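Local atomic coordinates of periplasmic sugar-binding protein (PDB entry 4RXU), a protein that binds D-glucose and probably serves as the periplasmic solute-binding component of an ABC-type carbohydrate transporter. Residues 175-180 / 195-200; 258-263 / 270-275; 308-313 / 318-323. One frame throughout, in Å; residues are numbered along the deposited sequence. Where two conformers were deposited one is given.

Contact 1. Residues 175-180 / 195-200; sequences GAWKVL and SEAVAL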
# COMPACT_ATOMS: atom_id res chain seq x y z
N GLY A 175 -4.61 -2.78 10.41
CA GLY A 175 -5.70 -3.63 9.93
C GLY A 175 -5.39 -5.10 10.15
O GLY A 175 -6.25 -5.93 10.60
N ALA A 176 -4.13 -5.44 9.88
CA ALA A 176 -3.68 -6.83 10.10
C ALA A 176 -3.61 -7.19 11.57
O ALA A 176 -4.03 -8.27 11.99
CB ALA A 176 -2.32 -7.05 9.43
N TRP A 177 -3.03 -6.30 12.36
CA TRP A 177 -2.84 -6.55 13.78
C TRP A 177 -4.17 -6.81 14.48
O TRP A 177 -4.27 -7.65 15.39
CB TRP A 177 -2.17 -5.35 14.45
CG TRP A 177 -1.85 -5.57 15.91
CD1 TRP A 177 -2.51 -5.03 16.97
CD2 TRP A 177 -0.80 -6.39 16.45
NE1 TRP A 177 -1.93 -5.47 18.14
CE2 TRP A 177 -0.86 -6.28 17.85
CE3 TRP A 177 0.21 -7.18 15.88
CZ2 TRP A 177 0.04 -6.96 18.70
CZ3 TRP A 177 1.11 -7.84 16.72
CH2 TRP A 177 1.02 -7.73 18.12
N LYS A 178 -5.19 -6.07 14.07
CA LYS A 178 -6.48 -6.20 14.73
C LYS A 178 -7.19 -7.50 14.41
O LYS A 178 -8.17 -7.84 15.08
CB LYS A 178 -7.34 -4.95 14.53
CG LYS A 178 -6.61 -3.74 15.13
CD LYS A 178 -7.54 -2.64 15.48
CE LYS A 178 -6.94 -1.62 16.41
NZ LYS A 178 -7.84 -0.44 16.32
N VAL A 179 -6.68 -8.23 13.42
CA VAL A 179 -7.10 -9.61 13.16
C VAL A 179 -6.14 -10.62 13.77
O VAL A 179 -6.56 -11.63 14.35
CB VAL A 179 -7.24 -9.84 11.63
CG1 VAL A 179 -7.42 -11.32 11.29
CG2 VAL A 179 -8.41 -9.02 11.07
N LEU A 180 -4.85 -10.37 13.63
CA LEU A 180 -3.87 -11.32 14.15
C LEU A 180 -3.74 -11.37 15.67
O LEU A 180 -3.52 -12.43 16.24
CB LEU A 180 -2.48 -11.10 13.53
CG LEU A 180 -2.37 -11.24 12.02
CD1 LEU A 180 -1.04 -10.67 11.53
CD2 LEU A 180 -2.52 -12.68 11.58
N SER A 195 10.46 -9.23 18.58
CA SER A 195 10.35 -9.17 20.02
C SER A 195 9.43 -8.05 20.49
O SER A 195 8.74 -8.17 21.51
CB SER A 195 11.74 -9.00 20.67
OG SER A 195 12.37 -7.78 20.30
N GLU A 196 9.38 -6.97 19.72
CA GLU A 196 8.52 -5.86 20.10
C GLU A 196 7.06 -6.28 19.97
O GLU A 196 6.24 -5.94 20.84
CB GLU A 196 8.80 -4.62 19.24
CG GLU A 196 10.19 -4.01 19.41
CD GLU A 196 10.38 -3.14 20.65
OE1 GLU A 196 9.42 -2.90 21.38
OE2 GLU A 196 11.50 -2.64 20.87
N ALA A 197 6.73 -6.99 18.89
CA ALA A 197 5.36 -7.47 18.70
C ALA A 197 4.99 -8.47 19.78
O ALA A 197 3.88 -8.42 20.31
CB ALA A 197 5.19 -8.09 17.33
N VAL A 198 5.92 -9.36 20.14
CA VAL A 198 5.66 -10.35 21.20
C VAL A 198 5.33 -9.63 22.51
O VAL A 198 4.41 -10.02 23.25
CB VAL A 198 6.83 -11.35 21.38
CG1 VAL A 198 6.68 -12.21 22.62
CG2 VAL A 198 6.95 -12.24 20.15
N ALA A 199 6.08 -8.59 22.83
CA ALA A 199 5.84 -7.86 24.07
C ALA A 199 4.50 -7.14 24.06
O ALA A 199 3.95 -6.87 25.14
CB ALA A 199 6.97 -6.89 24.36
N LEU A 200 4.00 -6.85 22.86
CA LEU A 200 2.73 -6.20 22.64
C LEU A 200 1.56 -7.12 22.33
O LEU A 200 0.44 -6.63 22.08
CB LEU A 200 2.82 -5.10 21.54
CG LEU A 200 3.59 -3.84 22.03
CD1 LEU A 200 4.08 -2.98 20.86
CD2 LEU A 200 2.77 -3.00 22.99

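Contact 2. Residues 258-263 / 270-275; sequences AIADAF and TEYFVT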
# COMPACT_ATOMS: atom_id res chain seq x y z
N ALA A 258 9.91 -11.46 -2.66
CA ALA A 258 11.26 -11.51 -2.08
C ALA A 258 11.29 -12.43 -0.86
O ALA A 258 12.17 -13.26 -0.71
CB ALA A 258 11.70 -10.11 -1.67
N ILE A 259 10.28 -12.27 -0.01
CA ILE A 259 10.17 -13.05 1.22
C ILE A 259 9.84 -14.51 0.91
O ILE A 259 10.48 -15.43 1.43
CB ILE A 259 9.12 -12.42 2.17
CG1 ILE A 259 9.62 -11.05 2.65
CG2 ILE A 259 8.83 -13.35 3.34
CD1 ILE A 259 8.55 -10.12 3.19
N ALA A 260 8.87 -14.70 0.03
CA ALA A 260 8.55 -16.06 -0.45
C ALA A 260 9.77 -16.77 -1.03
O ALA A 260 9.98 -17.95 -0.77
CB ALA A 260 7.43 -16.02 -1.48
N ASP A 261 10.60 -16.04 -1.76
CA ASP A 261 11.83 -16.62 -2.34
C ASP A 261 12.75 -17.14 -1.25
O ASP A 261 13.33 -18.23 -1.37
CB ASP A 261 12.59 -15.60 -3.22
CG ASP A 261 11.88 -15.27 -4.52
OD1 ASP A 261 10.89 -15.95 -4.92
OD2 ASP A 261 12.34 -14.27 -5.15
N ALA A 262 12.89 -16.39 -0.17
CA ALA A 262 13.70 -16.85 0.97
C ALA A 262 13.12 -18.09 1.66
O ALA A 262 13.84 -19.06 1.96
CB ALA A 262 13.86 -15.72 1.98
N PHE A 263 11.82 -18.03 1.94
CA PHE A 263 11.12 -19.13 2.62
C PHE A 263 11.06 -20.40 1.76
O PHE A 263 11.22 -21.51 2.29
CB PHE A 263 9.73 -18.70 3.05
CG PHE A 263 9.70 -17.95 4.37
CD1 PHE A 263 10.15 -16.64 4.47
CD2 PHE A 263 9.27 -18.58 5.53
CE1 PHE A 263 10.11 -15.96 5.68
CE2 PHE A 263 9.23 -17.91 6.74
CZ PHE A 263 9.66 -16.59 6.81
N THR A 270 8.21 -26.41 5.29
CA THR A 270 7.50 -27.42 4.48
C THR A 270 6.34 -26.83 3.70
O THR A 270 5.92 -27.39 2.70
CB THR A 270 7.01 -28.60 5.32
OG1 THR A 270 6.19 -28.11 6.39
CG2 THR A 270 8.23 -29.40 5.85
N GLU A 271 5.81 -25.71 4.17
CA GLU A 271 4.73 -25.02 3.49
C GLU A 271 4.68 -23.60 4.01
O GLU A 271 4.92 -23.39 5.19
CB GLU A 271 3.36 -25.68 3.74
CG GLU A 271 2.30 -25.17 2.76
CD GLU A 271 0.92 -25.77 2.94
OE1 GLU A 271 0.73 -26.57 3.88
OE2 GLU A 271 0.01 -25.45 2.13
N TYR A 272 4.36 -22.64 3.16
CA TYR A 272 4.15 -21.28 3.63
C TYR A 272 2.92 -20.69 2.96
O TYR A 272 2.58 -21.01 1.80
CB TYR A 272 5.37 -20.38 3.41
CG TYR A 272 5.70 -20.12 1.96
CD1 TYR A 272 5.07 -19.12 1.24
CD2 TYR A 272 6.69 -20.87 1.32
CE1 TYR A 272 5.36 -18.90 -0.10
CE2 TYR A 272 7.00 -20.67 -0.02
CZ TYR A 272 6.34 -19.69 -0.73
OH TYR A 272 6.66 -19.50 -2.05
N PHE A 273 2.25 -19.84 3.74
CA PHE A 273 1.16 -18.99 3.30
C PHE A 273 1.65 -17.56 3.35
O PHE A 273 2.20 -17.13 4.37
CB PHE A 273 -0.05 -19.20 4.21
CG PHE A 273 -0.62 -20.58 4.14
CD1 PHE A 273 -0.13 -21.59 4.96
CD2 PHE A 273 -1.62 -20.87 3.24
CE1 PHE A 273 -0.65 -22.87 4.89
CE2 PHE A 273 -2.14 -22.15 3.16
CZ PHE A 273 -1.65 -23.14 3.98
N VAL A 274 1.54 -16.82 2.26
CA VAL A 274 2.07 -15.46 2.20
C VAL A 274 1.10 -14.52 1.50
O VAL A 274 0.47 -14.86 0.48
CB VAL A 274 3.45 -15.37 1.50
CG1 VAL A 274 3.38 -15.78 0.03
CG2 VAL A 274 4.05 -13.99 1.69
N THR A 275 1.00 -13.32 2.06
CA THR A 275 0.08 -12.29 1.63
C THR A 275 0.77 -11.31 0.70
O THR A 275 1.95 -11.42 0.44
CB THR A 275 -0.52 -11.56 2.84
OG1 THR A 275 0.51 -10.88 3.55
CG2 THR A 275 -1.22 -12.52 3.74

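Contact 3. Residues 308-313 / 318-323; sequences IKAAVA and QQPEAR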
# COMPACT_ATOMS: atom_id res chain seq x y z
N ILE A 308 -9.14 12.30 -10.86
CA ILE A 308 -9.40 13.16 -12.01
C ILE A 308 -10.76 13.84 -11.80
O ILE A 308 -10.91 15.05 -12.00
CB ILE A 308 -9.35 12.38 -13.34
CG1 ILE A 308 -7.92 11.90 -13.62
CG2 ILE A 308 -9.87 13.26 -14.49
CD1 ILE A 308 -7.82 10.86 -14.72
N LYS A 309 -11.77 13.06 -11.44
CA LYS A 309 -13.11 13.61 -11.22
C LYS A 309 -13.09 14.72 -10.16
O LYS A 309 -13.70 15.79 -10.32
CB LYS A 309 -14.09 12.49 -10.86
CG LYS A 309 -14.44 11.56 -12.02
CD LYS A 309 -15.55 10.56 -11.70
CE LYS A 309 -15.07 9.24 -11.11
NZ LYS A 309 -16.22 8.31 -10.95
N ALA A 310 -12.36 14.51 -9.08
CA ALA A 310 -12.31 15.51 -8.01
C ALA A 310 -11.61 16.76 -8.51
O ALA A 310 -12.08 17.87 -8.25
CB ALA A 310 -11.61 14.97 -6.78
N ALA A 311 -10.50 16.58 -9.22
CA ALA A 311 -9.80 17.72 -9.81
C ALA A 311 -10.66 18.53 -10.77
O ALA A 311 -10.71 19.76 -10.67
CB ALA A 311 -8.53 17.26 -10.51
N VAL A 312 -11.35 17.84 -11.66
CA VAL A 312 -12.20 18.50 -12.64
C VAL A 312 -13.32 19.26 -11.92
O VAL A 312 -13.67 20.39 -12.30
CB VAL A 312 -12.73 17.48 -13.68
CG1 VAL A 312 -13.88 18.07 -14.52
CG2 VAL A 312 -11.57 17.02 -14.56
N ALA A 313 -13.88 18.67 -10.88
CA ALA A 313 -14.92 19.37 -10.11
C ALA A 313 -14.37 20.68 -9.54
O ALA A 313 -14.96 21.76 -9.69
CB ALA A 313 -15.50 18.49 -9.00
N GLN A 318 -16.57 23.64 -8.25
CA GLN A 318 -17.48 22.73 -7.53
C GLN A 318 -16.67 21.83 -6.56
O GLN A 318 -15.46 21.68 -6.67
CB GLN A 318 -18.32 21.91 -8.53
CG GLN A 318 -19.20 22.77 -9.45
CD GLN A 318 -19.97 21.98 -10.49
OE1 GLN A 318 -19.74 20.79 -10.70
NE2 GLN A 318 -20.90 22.65 -11.14
N GLN A 319 -17.38 21.25 -5.59
CA GLN A 319 -16.80 20.42 -4.54
C GLN A 319 -16.86 18.95 -4.95
O GLN A 319 -17.91 18.46 -5.39
CB GLN A 319 -17.57 20.54 -3.22
CG GLN A 319 -17.15 21.71 -2.35
CD GLN A 319 -17.80 21.70 -0.97
OE1 GLN A 319 -18.30 22.73 -0.51
NE2 GLN A 319 -17.82 20.54 -0.32
N PRO A 320 -15.76 18.22 -4.76
CA PRO A 320 -15.75 16.78 -4.92
C PRO A 320 -16.67 16.05 -3.96
O PRO A 320 -17.02 16.56 -2.89
CB PRO A 320 -14.30 16.40 -4.61
CG PRO A 320 -13.52 17.63 -4.93
CD PRO A 320 -14.41 18.73 -4.48
N GLU A 321 -16.95 14.81 -4.30
CA GLU A 321 -17.90 14.00 -3.55
C GLU A 321 -17.22 13.11 -2.52
O GLU A 321 -16.97 11.94 -2.77
CB GLU A 321 -18.66 13.07 -4.48
CG GLU A 321 -19.24 13.74 -5.69
CD GLU A 321 -19.92 12.76 -6.62
OE1 GLU A 321 -20.30 11.64 -6.21
OE2 GLU A 321 -20.06 13.15 -7.78
N ALA A 322 -17.01 13.64 -1.33
CA ALA A 322 -16.25 12.91 -0.30
C ALA A 322 -17.19 12.34 0.74
O ALA A 322 -18.25 12.91 1.03
CB ALA A 322 -15.20 13.80 0.35
N ARG A 323 -16.81 11.17 1.23
CA ARG A 323 -17.58 10.49 2.27
C ARG A 323 -16.61 9.87 3.26
O ARG A 323 -15.75 9.07 2.90
CB ARG A 323 -18.50 9.42 1.69
CG ARG A 323 -19.52 9.93 0.69
CD ARG A 323 -20.61 10.78 1.32
NE ARG A 323 -21.57 11.22 0.30
CZ ARG A 323 -21.47 12.36 -0.39
NH1 ARG A 323 -20.48 13.21 -0.18
NH2 ARG A 323 -22.37 12.66 -1.31

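Contact 1. Residues 175-180 / 195-200
The closest CA atoms of the two segments, those of Trp-177 and Ala-197, are 9.6 Å apart, so the helix carrying residues 175-180 and the short helix of residues 195-199 are bridged here by side-chain reach, with no hydrogen bond between the segments. One indole spans the gap. Trp-177 aims its CB at the other segment and holds CG anti to the backbone N (chi1 -176°), which carries the six-membered ring outward until its far rim meets the C-terminal end of the short helix. Three rim carbons do the touching. CZ3 lies 4.1 Å from CB of Ala-197, an apolar contact against the flank of the helix. CH2 stands 3.7 Å from the carbonyl O of Ala-197, and CZ2 comes to 3.4 Å from the carbonyl O of Leu-200. The latter oxygen lies in the plane of the indole at its edge, where it faces the weakly positive C-H rim and not the pi cloud. Leu-200 adds its CB, 4.4 Å from CZ2 of Trp-177, and its side chain leads away from the ring and touches Leu-206, which Trp-177 also meets. The pyrrole side of the indole is settled elsewhere: NE1 of Trp-177 donates to the backbone O of Lys-203, so the ring is held at its polar corner by the loop after helix 195-199 and along its benzo rim by Ala-197 and Leu-200. The two segments bury 116 Å² between them, with Trp-177 supplying 65 Å² of it. Both elements belong to the parallel-sheet lobe: Leu-180 on helix 167-185 packs against Phe-189 of strand 189-191 and against helix 135-148, while Ala-197 rests on Ile-191 of that strand, and Ala-197 and Leu-200 both meet Ile-214 of helix 208-218.

Contact 2. Residues 258-263 / 270-275
Tyr-272 projects from the strand as the main bump of this interface, and the hollow that receives it is the helix surface between Ala-260 and Phe-263, one turn apart. Its CG sits between the backbone N and the carbonyl carbon (chi1 65°), which carries the ring across the helix surface to Ala-260. The methyl of Ala-260 meets the ring's outer end, with CB 3.8 Å from CE1 of Tyr-272 and 3.6 Å from its OH. Nearer the ring's root, CD2 of Tyr-272 lies 4.1 Å from CB of Phe-263. Both helix carbons approach the ring obliquely. Helix 258-263 and strand 270-274 run almost exactly antiparallel, at 172° with their axes 9.8 Å apart, as expected for the return leg of the beta-alpha-beta unit formed by strand 246-249, helix 253-264 and strand 269-274. In such a crossover the helix lies over the sheet; at Ala-260, where the side chain is a methyl, CA lies 7.0 Å from CA of Val-274. A second, smaller bump is Val-274, whose CG1 reaches to 4.3 Å from CB of Ala-260, so that this one methyl is shared by the tyrosine and the valine. The ring of Phe-263 turns off toward Val-246 and Ile-248 of the adjoining strand and meets Tyr-158 edge-to-face. The tyrosine hydroxyl is hydrogen-bonded to the backbone O of Arg-291. Replacing this tyrosine by alanine would probably open a gap beside Ala-260 and Phe-263 and leave the carbonyl of Arg-291 without its phenolic partner.

Contact 3. Residues 308-313 / 318-323
The turn that ends helix 300-315 and sends the chain back toward strand 325-327 brings residues 318-320 against the last turns of the helix they have just left. A single hydrogen bond ties the two segments: Gln-318 N donates to Ala-313 O at 2.9 Å with an N-H...O angle of 153°. The donor stands above the carbonyl plane, 37° out of it, so the amide reaches the oxygen tilted out of that plane. CB of Gln-318 lies beside the same oxygen, 3.6 Å from Ala-313 O. Of the residues meeting here, Ala-313 has the largest area covered by the other segment. Its CB lies 4.0 Å from O of Gln-318 and 4.3 Å from N of Pro-320, and so packs on the peptide backbone of the returning loop more than on side chains.

One turn back along the helix, Pro-320 rests its ring on Ala-310. CB of Pro-320 is 3.7 Å from CB of Ala-310, and CG of the same proline sits 3.6 Å from the carbonyl O of Ala-310. Two alanines three residues apart thus present a low surface, which allows the close backbone approach: the CA atoms of Ala-310 and Pro-320 are 4.8 Å apart. Beyond the proline the loop departs from the helix.

The contact lies at the surface of the lobe built on the mixed sheet. Ala-310 and Pro-320 both touch Ile-336 of strand 332-343, Pro-320 also meets Tyr-129 of strand 129-133, and Arg-323 joins Ala-335 by backbone hydrogen bonding; on another flank of the helix, Ile-308 and Val-312 pack against Tyr-61 of strand 61-67.

Contacts 1 and 2 belong to the lobe built on the four-stranded parallel sheet, their centres 20 Å apart and their nearest atoms about 8 Å apart; they involve its two outermost strands, 189-191 as a neighbour of contact 1 and 269-274 directly. Contact 3 lies in the other lobe, across the centre of the chain, with its centre 37 Å from that of contact 1 and 41 Å from that of contact 2. Glucose is bound between the lobes, as in periplasmic binding proteins generally. None of the residues in the three contacts lines the glucose pocket; the side chain of Val-274 in contact 2 is about 13 Å from the sugar, and Asp-278, a pocket residue, follows strand 269-274.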